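Local coordinates for protein laccase (Botrytis aclada, PDB 3SQR) that probably oxidises hydroquinone-type phenols with multiple copper ions, reducing dioxygen to water, and takes part in lignin breakdown and detoxification of lignin-derived products, at residues A[199-208]-A[225-236]; A[251-259]-A[342-351]. One frame throughout, in Å; residues are numbered along the deposited sequence.

Contact 1: residues A[199-208]-A[225-236]; sequences VIFLQDWAHE and LENTLMNGTNTF. With NAG (2-acetamido-2-deoxy-beta-D-glucopyranose), chain C; NAG (2-acetamido-2-deoxy-beta-D-glucopyranose), chain K.
Phe201 O is gripped by Asn231 N at 2.7 Å in a nearly straight bond (172°), and also receives a weak bond from a water that donates to Gln203 OE1 and accepts from Gly232 N. Asn231, in a type I' turn from Met230 to Thr233, returns the bond through its side chain: OD1 takes Phe201 N at 3.1 Å, while ND2 carries a covalently linked N-acetylglucosamine whose N2 donates to Val199 O. The amide is thus tied to strand 195-205 directly through OD1 and indirectly through its sugar. Antiparallel pairing continues through Gln203 with Leu229 and Trp205 with Asn227. Trp205 CG stands anti to the backbone N (chi1 -176°), which sets the indole beside Leu229; CD1 of that leucine lies over one face, 3.7 Å from the centroid of the five-membered ring. Beyond the strands, Glu226 OE1 accepts His207 N at 2.8 Å from above the carboxylate plane. Glu226 CB covers one face of the imidazole, whose CE1 edge points into the face of Phe236, centroids 4.4 Å apart and planes at 81°. On the other side of the sheet, Met230 CG and CE pack against Ile200 CG2 and Leu202 CD2. Strand 227-230 is the outermost strand of its sheet; strand 195-205 separates it from strand 262-269, and Phe201 and Gln203 lean on strand 180-186.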
loop_
_atom_site.group_PDB
_atom_site.type_symbol
_atom_site.label_atom_id
_atom_site.label_comp_id
_atom_site.label_asym_id
_atom_site.label_seq_id
_atom_site.Cartn_x
_atom_site.Cartn_y
_atom_site.Cartn_z
ATOM N N VAL A 199 1.282 -14.025 2.431
ATOM C CA VAL A 199 1.913 -12.700 2.575
ATOM C C VAL A 199 2.947 -12.730 3.684
ATOM O O VAL A 199 2.824 -13.488 4.699
ATOM C CB VAL A 199 0.839 -11.632 2.871
ATOM C CG1 VAL A 199 1.461 -10.320 3.256
ATOM C CG2 VAL A 199 -0.057 -11.346 1.621
ATOM N N ILE A 200 3.973 -11.955 3.503
ATOM C CA ILE A 200 4.908 -11.613 4.598
ATOM C C ILE A 200 4.922 -10.102 4.659
ATOM O O ILE A 200 5.389 -9.430 3.734
ATOM C CB ILE A 200 6.358 -12.085 4.321
ATOM C CG1 ILE A 200 6.381 -13.609 4.146
ATOM C CG2 ILE A 200 7.319 -11.593 5.435
ATOM C CD1 ILE A 200 7.727 -14.217 3.795
ATOM N N PHE A 201 4.289 -9.554 5.702
ATOM C CA PHE A 201 4.296 -8.154 5.966
ATOM C C PHE A 201 5.608 -7.690 6.554
ATOM O O PHE A 201 6.214 -8.366 7.366
ATOM C CB PHE A 201 3.170 -7.768 6.914
ATOM C CG PHE A 201 1.805 -7.893 6.297
ATOM C CD1 PHE A 201 1.378 -6.940 5.382
ATOM C CD2 PHE A 201 0.958 -8.938 6.618
ATOM C CE1 PHE A 201 0.157 -7.034 4.815
ATOM C CE2 PHE A 201 -0.301 -9.019 6.072
ATOM C CZ PHE A 201 -0.706 -8.059 5.184
ATOM N N LEU A 202 6.086 -6.571 6.062
ATOM C CA LEU A 202 7.304 -5.943 6.578
ATOM C C LEU A 202 6.885 -4.569 7.093
ATOM O O LEU A 202 6.256 -3.805 6.375
ATOM C CB LEU A 202 8.351 -5.862 5.480
ATOM C CG LEU A 202 8.781 -7.124 4.779
ATOM C CD1 LEU A 202 9.582 -6.759 3.512
ATOM C CD2 LEU A 202 9.537 -8.025 5.768
ATOM N N GLN A 203 7.195 -4.238 8.335
ATOM C CA GLN A 203 6.819 -2.945 8.877
ATOM C C GLN A 203 7.722 -2.555 10.029
ATOM O O GLN A 203 8.388 -3.374 10.642
ATOM C CB GLN A 203 5.382 -2.965 9.371
ATOM C CG GLN A 203 5.177 -3.967 10.487
ATOM C CD GLN A 203 3.749 -4.169 10.891
ATOM O OE1 GLN A 203 3.213 -5.245 10.775
ATOM N NE2 GLN A 203 3.151 -3.140 11.485
ATOM N N ASP A 204 7.724 -1.262 10.277
ATOM C CA ASP A 204 8.150 -0.698 11.549
ATOM C C ASP A 204 7.055 -1.043 12.553
ATOM O O ASP A 204 5.957 -1.488 12.173
ATOM C CB ASP A 204 8.405 0.831 11.467
ATOM C CG ASP A 204 7.361 1.591 10.675
ATOM O OD1 ASP A 204 6.196 1.123 10.564
ATOM O OD2 ASP A 204 7.710 2.682 10.163
ATOM N N TRP A 205 7.337 -0.826 13.823
ATOM C CA TRP A 205 6.320 -1.059 14.828
ATOM C C TRP A 205 6.642 -0.289 16.069
ATOM O O TRP A 205 7.716 -0.510 16.668
ATOM C CB TRP A 205 6.264 -2.544 15.167
ATOM C CG TRP A 205 5.193 -2.857 16.116
ATOM C CD1 TRP A 205 5.342 -3.348 17.387
ATOM C CD2 TRP A 205 3.789 -2.736 15.899
ATOM N NE1 TRP A 205 4.108 -3.494 17.982
ATOM C CE2 TRP A 205 3.132 -3.130 17.101
ATOM C CE3 TRP A 205 3.006 -2.306 14.836
ATOM C CZ2 TRP A 205 1.765 -3.113 17.226
ATOM C CZ3 TRP A 205 1.639 -2.271 14.972
ATOM C CH2 TRP A 205 1.025 -2.705 16.168
ATOM N N ALA A 206 5.746 0.629 16.433
ATOM C CA ALA A 206 5.945 1.435 17.617
ATOM C C ALA A 206 5.560 0.614 18.849
ATOM O O ALA A 206 4.817 -0.363 18.718
ATOM C CB ALA A 206 5.091 2.689 17.554
ATOM N N HIS A 207 6.047 1.036 20.029
ATOM C CA HIS A 207 5.550 0.461 21.301
ATOM C C HIS A 207 4.606 1.354 21.996
ATOM O O HIS A 207 4.462 1.271 23.236
ATOM C CB HIS A 207 6.707 0.050 22.199
ATOM C CG HIS A 207 7.382 -1.185 21.728
ATOM N ND1 HIS A 207 8.543 -1.653 22.296
ATOM C CD2 HIS A 207 7.047 -2.070 20.757
ATOM C CE1 HIS A 207 8.905 -2.758 21.681
ATOM N NE2 HIS A 207 8.010 -3.031 20.733
ATOM N N GLU A 208 3.869 2.168 21.206
ATOM C CA GLU A 208 2.789 2.981 21.647
ATOM C C GLU A 208 1.983 3.368 20.399
ATOM O O GLU A 208 2.458 3.222 19.299
ATOM C CB GLU A 208 3.311 4.218 22.347
ATOM C CG GLU A 208 4.247 5.097 21.470
ATOM C CD GLU A 208 5.655 4.533 21.248
ATOM O OE1 GLU A 208 6.175 3.948 22.206
ATOM O OE2 GLU A 208 6.263 4.700 20.128
ATOM N N LEU A 225 11.003 4.498 15.586
ATOM C CA LEU A 225 10.087 3.627 16.333
ATOM C C LEU A 225 10.865 2.538 16.994
ATOM O O LEU A 225 12.053 2.264 16.701
ATOM C CB LEU A 225 8.994 3.072 15.399
ATOM C CG LEU A 225 8.163 4.144 14.708
ATOM C CD1 LEU A 225 7.073 3.538 13.866
ATOM C CD2 LEU A 225 7.596 5.174 15.694
ATOM N N GLU A 226 10.185 1.856 17.911
ATOM C CA GLU A 226 10.914 0.981 18.838
ATOM C C GLU A 226 11.302 -0.333 18.270
ATOM O O GLU A 226 12.270 -0.942 18.688
ATOM C CB GLU A 226 10.057 0.758 20.061
ATOM C CG GLU A 226 9.948 1.937 21.000
ATOM C CD GLU A 226 9.063 3.100 20.515
ATOM O OE1 GLU A 226 8.161 2.900 19.684
ATOM O OE2 GLU A 226 9.314 4.258 20.914
ATOM N N ASN A 227 10.593 -0.815 17.262
ATOM C CA ASN A 227 10.933 -2.102 16.746
ATOM C C ASN A 227 10.425 -2.211 15.293
ATOM O O ASN A 227 10.028 -1.200 14.708
ATOM C CB ASN A 227 10.311 -3.214 17.600
ATOM C CG ASN A 227 11.116 -4.477 17.584
ATOM O OD1 ASN A 227 12.220 -4.529 17.060
ATOM N ND2 ASN A 227 10.529 -5.564 18.194
ATOM N N THR A 228 10.542 -3.400 14.749
ATOM C CA THR A 228 9.960 -3.775 13.439
ATOM C C THR A 228 9.228 -5.096 13.641
ATOM O O THR A 228 9.504 -5.806 14.600
ATOM C CB THR A 228 11.011 -3.926 12.355
ATOM O OG1 THR A 228 11.815 -5.089 12.622
ATOM C CG2 THR A 228 11.933 -2.652 12.276
ATOM N N LEU A 229 8.332 -5.442 12.710
ATOM C CA LEU A 229 7.670 -6.765 12.697
ATOM C C LEU A 229 7.796 -7.341 11.344
ATOM O O LEU A 229 7.745 -6.626 10.329
ATOM C CB LEU A 229 6.207 -6.674 13.022
ATOM C CG LEU A 229 5.826 -6.097 14.393
ATOM C CD1 LEU A 229 4.350 -5.929 14.467
ATOM C CD2 LEU A 229 6.285 -6.970 15.495
ATOM N N MET A 230 8.001 -8.659 11.335
ATOM C CA MET A 230 7.956 -9.413 10.127
ATOM C C MET A 230 6.809 -10.373 10.247
ATOM O O MET A 230 6.781 -11.256 11.093
ATOM C CB MET A 230 9.270 -10.181 9.882
ATOM C CG MET A 230 9.301 -10.880 8.592
ATOM S SD MET A 230 10.934 -11.578 8.161
ATOM C CE MET A 230 11.937 -10.106 7.960
ATOM N N ASN A 231 5.858 -10.214 9.342
ATOM C CA ASN A 231 4.587 -10.878 9.409
ATOM C C ASN A 231 4.004 -10.863 10.788
ATOM O O ASN A 231 3.487 -11.863 11.246
ATOM C CB ASN A 231 4.657 -12.281 8.852
ATOM C CG ASN A 231 3.406 -12.620 8.090
ATOM O OD1 ASN A 231 2.871 -11.804 7.340
ATOM N ND2 ASN A 231 2.928 -13.800 8.294
ATOM N N GLY A 232 4.070 -9.702 11.429
ATOM C CA GLY A 232 3.398 -9.488 12.675
ATOM C C GLY A 232 4.176 -9.883 13.918
ATOM O O GLY A 232 3.644 -9.775 14.980
ATOM N N THR A 233 5.413 -10.339 13.762
ATOM C CA THR A 233 6.214 -10.746 14.937
ATOM C C THR A 233 7.660 -10.331 14.891
ATOM O O THR A 233 8.213 -10.089 13.819
ATOM C CB THR A 233 6.046 -12.263 15.146
ATOM O OG1 THR A 233 6.549 -12.584 16.429
ATOM C CG2 THR A 233 6.775 -13.009 14.060
ATOM N N ASN A 234 8.277 -10.229 16.077
ATOM C CA ASN A 234 9.687 -10.081 16.199
ATOM C C ASN A 234 10.093 -10.325 17.650
ATOM O O ASN A 234 9.231 -10.431 18.530
ATOM C CB ASN A 234 10.146 -8.677 15.787
ATOM C CG ASN A 234 11.581 -8.629 15.317
ATOM O OD1 ASN A 234 12.329 -9.593 15.468
ATOM N ND2 ASN A 234 11.959 -7.515 14.645
ATOM N N THR A 235 11.390 -10.517 17.836
ATOM C CA THR A 235 11.981 -10.497 19.153
ATOM C C THR A 235 11.988 -9.087 19.705
ATOM O O THR A 235 11.851 -8.084 18.982
ATOM C CB THR A 235 13.384 -11.004 19.095
ATOM O OG1 THR A 235 14.154 -10.280 18.091
ATOM C CG2 THR A 235 13.395 -12.479 18.846
ATOM N N PHE A 236 12.138 -8.967 21.013
ATOM C CA PHE A 236 12.486 -7.697 21.600
ATOM C C PHE A 236 13.094 -8.014 22.979
ATOM O O PHE A 236 12.557 -8.836 23.709
ATOM C CB PHE A 236 11.278 -6.816 21.774
ATOM C CG PHE A 236 11.593 -5.402 22.112
ATOM C CD1 PHE A 236 12.107 -4.544 21.143
ATOM C CD2 PHE A 236 11.325 -4.877 23.370
ATOM C CE1 PHE A 236 12.404 -3.201 21.468
ATOM C CE2 PHE A 236 11.634 -3.560 23.717
ATOM C CZ PHE A 236 12.134 -2.695 22.753
HETATM C C1 NAG C . 1.724 -14.247 7.655
HETATM C C2 NAG C . 1.832 -15.690 7.169
HETATM C C3 NAG C . 0.545 -16.020 6.439
HETATM C C4 NAG C . -0.677 -15.824 7.323
HETATM C C5 NAG C . -0.605 -14.455 8.073
HETATM C C6 NAG C . -1.351 -14.518 9.383
HETATM C C7 NAG C . 3.718 -16.809 6.146
HETATM C C8 NAG C . 4.698 -16.904 4.988
HETATM N N2 NAG C . 2.831 -15.824 6.154
HETATM O O3 NAG C . 0.562 -17.325 5.908
HETATM O O4 NAG C . -1.870 -15.862 6.518
HETATM O O5 NAG C . 0.678 -14.156 8.564
HETATM O O6 NAG C . -1.602 -13.193 9.854
HETATM O O7 NAG C . 3.713 -17.612 7.084
HETATM C C1 NAG K . 19.166 -7.515 17.749
HETATM C C2 NAG K . 19.131 -8.518 18.872
HETATM C C3 NAG K . 20.467 -8.466 19.656
HETATM C C4 NAG K . 21.581 -8.666 18.633
HETATM C C5 NAG K . 21.536 -7.540 17.622
HETATM C C6 NAG K . 22.592 -7.745 16.552
HETATM C C7 NAG K . 16.856 -8.961 19.600
HETATM C C8 NAG K . 15.715 -8.536 20.459
HETATM N N2 NAG K . 17.979 -8.216 19.673
HETATM O O3 NAG K . 20.458 -9.484 20.630
HETATM O O4 NAG K . 22.854 -8.607 19.200
HETATM O O5 NAG K . 20.323 -7.657 16.955
HETATM O O6 NAG K . 22.222 -6.885 15.510
HETATM O O7 NAG K . 16.715 -9.952 18.849
HETATM O O HOH W 1 4.633 -7.426 9.984
#

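Contact 2: residues A[251-259]-A[342-351]; sequences KKFELTFVE and NATGILRYDS. With NAG (2-acetamido-2-deoxy-beta-D-glucopyranose), chain K; NAG (2-acetamido-2-deoxy-beta-D-glucopyranose), chain C; SO4 (sulfate ion), chain M.
Lys252, just before strand 254-256, runs over Ile346 and Thr344 toward the glycosylated Asn342. Its CB and CG rest on Ile346 CD1, CB at 3.9 Å; a bend at chi2 (-56°) then turns the chain, bringing CD to Thr344 O and CE to Thr344 OG1. At the tip, NZ donates to Thr344 OG1 at 2.8 Å, to Asn234 OD1, and to a water. Four backbone bonds then run in parallel register from Ile346 N to Phe253 O through Phe257 N to Arg348 O. On the face of Leu255 and Leu347, Leu347 CD1 sits over the centre of the Phe257 ring, 3.4 Å from its centroid and 7° off the normal. The edge of Phe257 is turned toward the face of Tyr349, planes at 86°; Tyr349 OH is hydrogen-bonded to His283 NE2. On the opposite face, Glu254 OE2 lies against Arg348 CB and CG, both at 3.4 Å. Arg348 NE and NH2 hold a sulfate, probably from the crystallisation liquor, with Lys251 NZ on the same ion; Arg348 NH1 is hydrogen-bonded to Ala355 O. Edge strand 254-256 runs parallel to 344-348, which is antiparallel to 323-327 beyond it, as in the Greek-key beta-sandwich of the cupredoxin-like domains of multicopper oxidases.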
loop_
_atom_site.group_PDB
_atom_site.type_symbol
_atom_site.label_atom_id
_atom_site.label_comp_id
_atom_site.label_asym_id
_atom_site.label_seq_id
_atom_site.Cartn_x
_atom_site.Cartn_y
_atom_site.Cartn_z
ATOM N N LYS A 251 9.082 -13.575 19.343
ATOM C CA LYS A 251 9.702 -14.568 18.532
ATOM C C LYS A 251 9.869 -14.078 17.117
ATOM O O LYS A 251 9.009 -13.394 16.589
ATOM C CB LYS A 251 8.883 -15.884 18.505
ATOM C CG LYS A 251 9.210 -16.862 19.625
ATOM C CD LYS A 251 8.585 -18.287 19.388
ATOM C CE LYS A 251 9.335 -19.143 18.309
ATOM N NZ LYS A 251 8.952 -20.580 18.471
ATOM N N LYS A 252 10.973 -14.491 16.506
ATOM C CA LYS A 252 11.219 -14.259 15.114
ATOM C C LYS A 252 10.152 -14.924 14.303
ATOM O O LYS A 252 9.703 -16.073 14.589
ATOM C CB LYS A 252 12.540 -14.827 14.652
ATOM C CG LYS A 252 13.769 -14.049 15.163
ATOM C CD LYS A 252 13.729 -12.564 14.798
ATOM C CE LYS A 252 15.037 -11.824 15.082
ATOM N NZ LYS A 252 14.938 -10.309 14.791
ATOM N N PHE A 253 9.728 -14.191 13.275
ATOM C CA PHE A 253 8.978 -14.762 12.188
ATOM C C PHE A 253 9.714 -16.010 11.701
ATOM O O PHE A 253 10.922 -16.011 11.601
ATOM C CB PHE A 253 8.936 -13.819 11.010
ATOM C CG PHE A 253 8.430 -14.441 9.738
ATOM C CD1 PHE A 253 7.096 -14.836 9.641
ATOM C CD2 PHE A 253 9.272 -14.684 8.651
ATOM C CE1 PHE A 253 6.587 -15.393 8.489
ATOM C CE2 PHE A 253 8.776 -15.275 7.466
ATOM C CZ PHE A 253 7.412 -15.647 7.395
ATOM N N GLU A 254 8.971 -17.046 11.422
ATOM C CA GLU A 254 9.589 -18.274 10.916
ATOM C C GLU A 254 8.843 -18.770 9.736
ATOM O O GLU A 254 7.588 -18.719 9.725
ATOM C CB GLU A 254 9.578 -19.340 12.008
ATOM C CG GLU A 254 10.393 -20.591 11.690
ATOM C CD GLU A 254 9.677 -21.645 10.868
ATOM O OE1 GLU A 254 8.429 -21.596 10.781
ATOM O OE2 GLU A 254 10.378 -22.531 10.305
ATOM N N LEU A 255 9.585 -19.315 8.790
ATOM C CA LEU A 255 9.091 -19.820 7.539
ATOM C C LEU A 255 9.845 -21.152 7.305
ATOM O O LEU A 255 11.055 -21.148 7.410
ATOM C CB LEU A 255 9.457 -18.848 6.405
ATOM C CG LEU A 255 9.047 -19.286 5.005
ATOM C CD1 LEU A 255 7.562 -19.758 4.860
ATOM C CD2 LEU A 255 9.456 -18.255 3.947
ATOM N N THR A 256 9.100 -22.210 7.093
ATOM C CA THR A 256 9.673 -23.552 6.846
ATOM C C THR A 256 9.654 -23.938 5.418
ATOM O O THR A 256 8.605 -23.864 4.757
ATOM C CB THR A 256 8.917 -24.561 7.659
ATOM O OG1 THR A 256 9.118 -24.214 9.010
ATOM C CG2 THR A 256 9.466 -25.994 7.385
ATOM N N PHE A 257 10.803 -24.379 4.901
ATOM C CA PHE A 257 10.891 -24.834 3.559
ATOM C C PHE A 257 11.161 -26.363 3.571
ATOM O O PHE A 257 11.888 -26.883 4.447
ATOM C CB PHE A 257 12.038 -24.211 2.776
ATOM C CG PHE A 257 11.782 -22.867 2.188
ATOM C CD1 PHE A 257 10.520 -22.246 2.241
ATOM C CD2 PHE A 257 12.818 -22.186 1.600
ATOM C CE1 PHE A 257 10.364 -20.987 1.674
ATOM C CE2 PHE A 257 12.648 -20.910 1.033
ATOM C CZ PHE A 257 11.410 -20.343 1.079
ATOM N N VAL A 258 10.524 -27.020 2.624
ATOM C CA VAL A 258 10.792 -28.396 2.224
ATOM C C VAL A 258 11.697 -28.402 0.988
ATOM O O VAL A 258 11.473 -27.793 -0.047
ATOM C CB VAL A 258 9.483 -29.164 1.915
ATOM C CG1 VAL A 258 9.863 -30.605 1.309
ATOM C CG2 VAL A 258 8.611 -29.292 3.142
ATOM N N GLU A 259 12.798 -29.124 1.110
ATOM C CA GLU A 259 13.808 -29.076 0.127
ATOM C C GLU A 259 13.234 -29.451 -1.265
ATOM O O GLU A 259 12.438 -30.368 -1.369
ATOM C CB GLU A 259 14.928 -30.056 0.604
ATOM C CG GLU A 259 15.985 -30.162 -0.361
ATOM C CD GLU A 259 17.030 -29.084 -0.319
ATOM O OE1 GLU A 259 17.460 -28.615 0.756
ATOM O OE2 GLU A 259 17.492 -28.740 -1.400
ATOM N N ASN A 342 17.518 -5.730 13.711
ATOM C CA ASN A 342 16.617 -6.839 14.097
ATOM C C ASN A 342 15.389 -7.019 13.238
ATOM O O ASN A 342 14.501 -7.806 13.575
ATOM C CB ASN A 342 16.214 -6.742 15.548
ATOM C CG ASN A 342 17.385 -6.595 16.508
ATOM O OD1 ASN A 342 17.671 -5.467 16.961
ATOM N ND2 ASN A 342 18.061 -7.688 16.834
ATOM N N ALA A 343 15.383 -6.347 12.075
ATOM C CA ALA A 343 14.305 -6.539 11.064
ATOM C C ALA A 343 14.641 -7.784 10.269
ATOM O O ALA A 343 15.034 -7.711 9.124
ATOM C CB ALA A 343 14.208 -5.325 10.147
ATOM N N THR A 344 14.464 -8.929 10.911
ATOM C CA THR A 344 14.850 -10.198 10.401
ATOM C C THR A 344 13.836 -11.242 10.870
ATOM O O THR A 344 13.071 -11.022 11.830
ATOM C CB THR A 344 16.238 -10.678 10.947
ATOM O OG1 THR A 344 16.202 -10.797 12.368
ATOM C CG2 THR A 344 17.348 -9.686 10.517
ATOM N N GLY A 345 13.895 -12.360 10.194
ATOM C CA GLY A 345 13.174 -13.571 10.548
ATOM C C GLY A 345 14.063 -14.766 10.232
ATOM O O GLY A 345 15.218 -14.595 9.880
ATOM N N ILE A 346 13.499 -15.937 10.388
ATOM C CA ILE A 346 14.214 -17.190 10.233
ATOM C C ILE A 346 13.512 -18.112 9.290
ATOM O O ILE A 346 12.291 -18.411 9.427
ATOM C CB ILE A 346 14.348 -17.934 11.619
ATOM C CG1 ILE A 346 15.101 -17.092 12.616
ATOM C CG2 ILE A 346 15.028 -19.251 11.406
ATOM C CD1 ILE A 346 15.116 -17.690 14.055
ATOM N N LEU A 347 14.280 -18.574 8.290
ATOM C CA LEU A 347 13.917 -19.609 7.402
ATOM C C LEU A 347 14.551 -20.919 7.913
ATOM O O LEU A 347 15.729 -20.914 8.176
ATOM C CB LEU A 347 14.503 -19.326 6.043
ATOM C CG LEU A 347 14.189 -20.403 5.002
ATOM C CD1 LEU A 347 12.729 -20.365 4.619
ATOM C CD2 LEU A 347 15.062 -20.182 3.787
ATOM N N ARG A 348 13.744 -21.950 8.065
ATOM C CA ARG A 348 14.212 -23.301 8.511
ATOM C C ARG A 348 13.863 -24.321 7.470
ATOM O O ARG A 348 12.741 -24.349 6.937
ATOM C CB ARG A 348 13.543 -23.675 9.804
ATOM C CG ARG A 348 13.755 -22.669 10.912
ATOM C CD ARG A 348 13.333 -23.313 12.207
ATOM N NE ARG A 348 13.364 -22.432 13.333
ATOM C CZ ARG A 348 14.472 -21.982 13.904
ATOM N NH1 ARG A 348 15.675 -22.317 13.448
ATOM N NH2 ARG A 348 14.370 -21.187 14.940
ATOM N N TYR A 349 14.806 -25.225 7.190
ATOM C CA TYR A 349 14.497 -26.400 6.376
ATOM C C TYR A 349 14.109 -27.540 7.268
ATOM O O TYR A 349 13.586 -28.559 6.808
ATOM C CB TYR A 349 15.700 -26.775 5.518
ATOM C CG TYR A 349 15.872 -26.022 4.209
ATOM C CD1 TYR A 349 16.254 -24.684 4.198
ATOM C CD2 TYR A 349 15.620 -26.631 2.991
ATOM C CE1 TYR A 349 16.414 -24.002 3.025
ATOM C CE2 TYR A 349 15.812 -25.947 1.786
ATOM C CZ TYR A 349 16.186 -24.632 1.825
ATOM O OH TYR A 349 16.397 -23.918 0.705
ATOM N N ASP A 350 14.386 -27.391 8.545
ATOM C CA ASP A 350 13.953 -28.355 9.516
ATOM C C ASP A 350 13.268 -27.580 10.625
ATOM O O ASP A 350 13.909 -26.888 11.423
ATOM C CB ASP A 350 15.169 -29.139 10.036
ATOM C CG ASP A 350 14.818 -30.068 11.190
ATOM O OD1 ASP A 350 13.622 -30.188 11.545
ATOM O OD2 ASP A 350 15.766 -30.681 11.751
ATOM N N SER A 351 11.956 -27.738 10.680
ATOM C CA SER A 351 11.067 -26.945 11.550
ATOM C C SER A 351 11.288 -27.244 13.026
ATOM O O SER A 351 10.860 -26.466 13.894
ATOM C CB SER A 351 9.582 -27.165 11.188
ATOM O OG SER A 351 9.145 -28.525 11.333
HETATM C C1 NAG K . 19.166 -7.515 17.749
HETATM C C2 NAG K . 19.131 -8.518 18.872
HETATM C C3 NAG K . 20.467 -8.466 19.656
HETATM C C4 NAG K . 21.581 -8.666 18.633
HETATM C C5 NAG K . 21.536 -7.540 17.622
HETATM C C6 NAG K . 22.592 -7.745 16.552
HETATM C C7 NAG K . 16.856 -8.961 19.600
HETATM C C8 NAG K . 15.715 -8.536 20.459
HETATM N N2 NAG K . 17.979 -8.216 19.673
HETATM O O3 NAG K . 20.458 -9.484 20.630
HETATM O O4 NAG K . 22.854 -8.607 19.200
HETATM O O5 NAG K . 20.323 -7.657 16.955
HETATM O O6 NAG K . 22.222 -6.885 15.510
HETATM O O7 NAG K . 16.715 -9.952 18.849
HETATM C C1 NAG C . 1.724 -14.247 7.655
HETATM C C2 NAG C . 1.832 -15.690 7.169
HETATM C C3 NAG C . 0.545 -16.020 6.439
HETATM C C4 NAG C . -0.677 -15.824 7.323
HETATM C C5 NAG C . -0.605 -14.455 8.073
HETATM C C6 NAG C . -1.351 -14.518 9.383
HETATM C C7 NAG C . 3.718 -16.809 6.146
HETATM C C8 NAG C . 4.698 -16.904 4.988
HETATM N N2 NAG C . 2.831 -15.824 6.154
HETATM O O3 NAG C . 0.562 -17.325 5.908
HETATM O O4 NAG C . -1.870 -15.862 6.518
HETATM O O5 NAG C . 0.678 -14.156 8.564
HETATM O O6 NAG C . -1.602 -13.193 9.854
HETATM O O7 NAG C . 3.713 -17.612 7.084
HETATM S S SO4 M . 10.363 -21.519 15.449
HETATM O O1 SO4 M . 10.188 -22.121 16.761
HETATM O O2 SO4 M . 9.267 -20.564 15.248
HETATM O O3 SO4 M . 11.622 -20.796 15.374
HETATM O O4 SO4 M . 10.323 -22.581 14.429
HETATM O O HOH W 2 17.291 -9.694 15.736
HETATM O O HOH W 3 10.569 -11.485 13.060
#

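Both contacts attach an outermost strand to its neighbour, but in different sheets of one cupredoxin-like domain: contact 1 is antiparallel, contact 2 parallel. Contact 1 lies nearer the centre of the chain, with the side chain of Phe201 about 8 Å from that of the copper ligand His168. Contact 2 sits farther out, away from the copper sites; its core is buried, yet its margin carries exposed residues and a sulfate. Aromatic packing appears in each, a histidine edge on a phenylalanine face in the first, a phenylalanine edge on a tyrosine face in the second. The two touch where Thr233 OG1 meets Lys251 O and Asn234 ND2 meets Asn342 O, and both border the same two asparagine-linked N-acetylglucosamines.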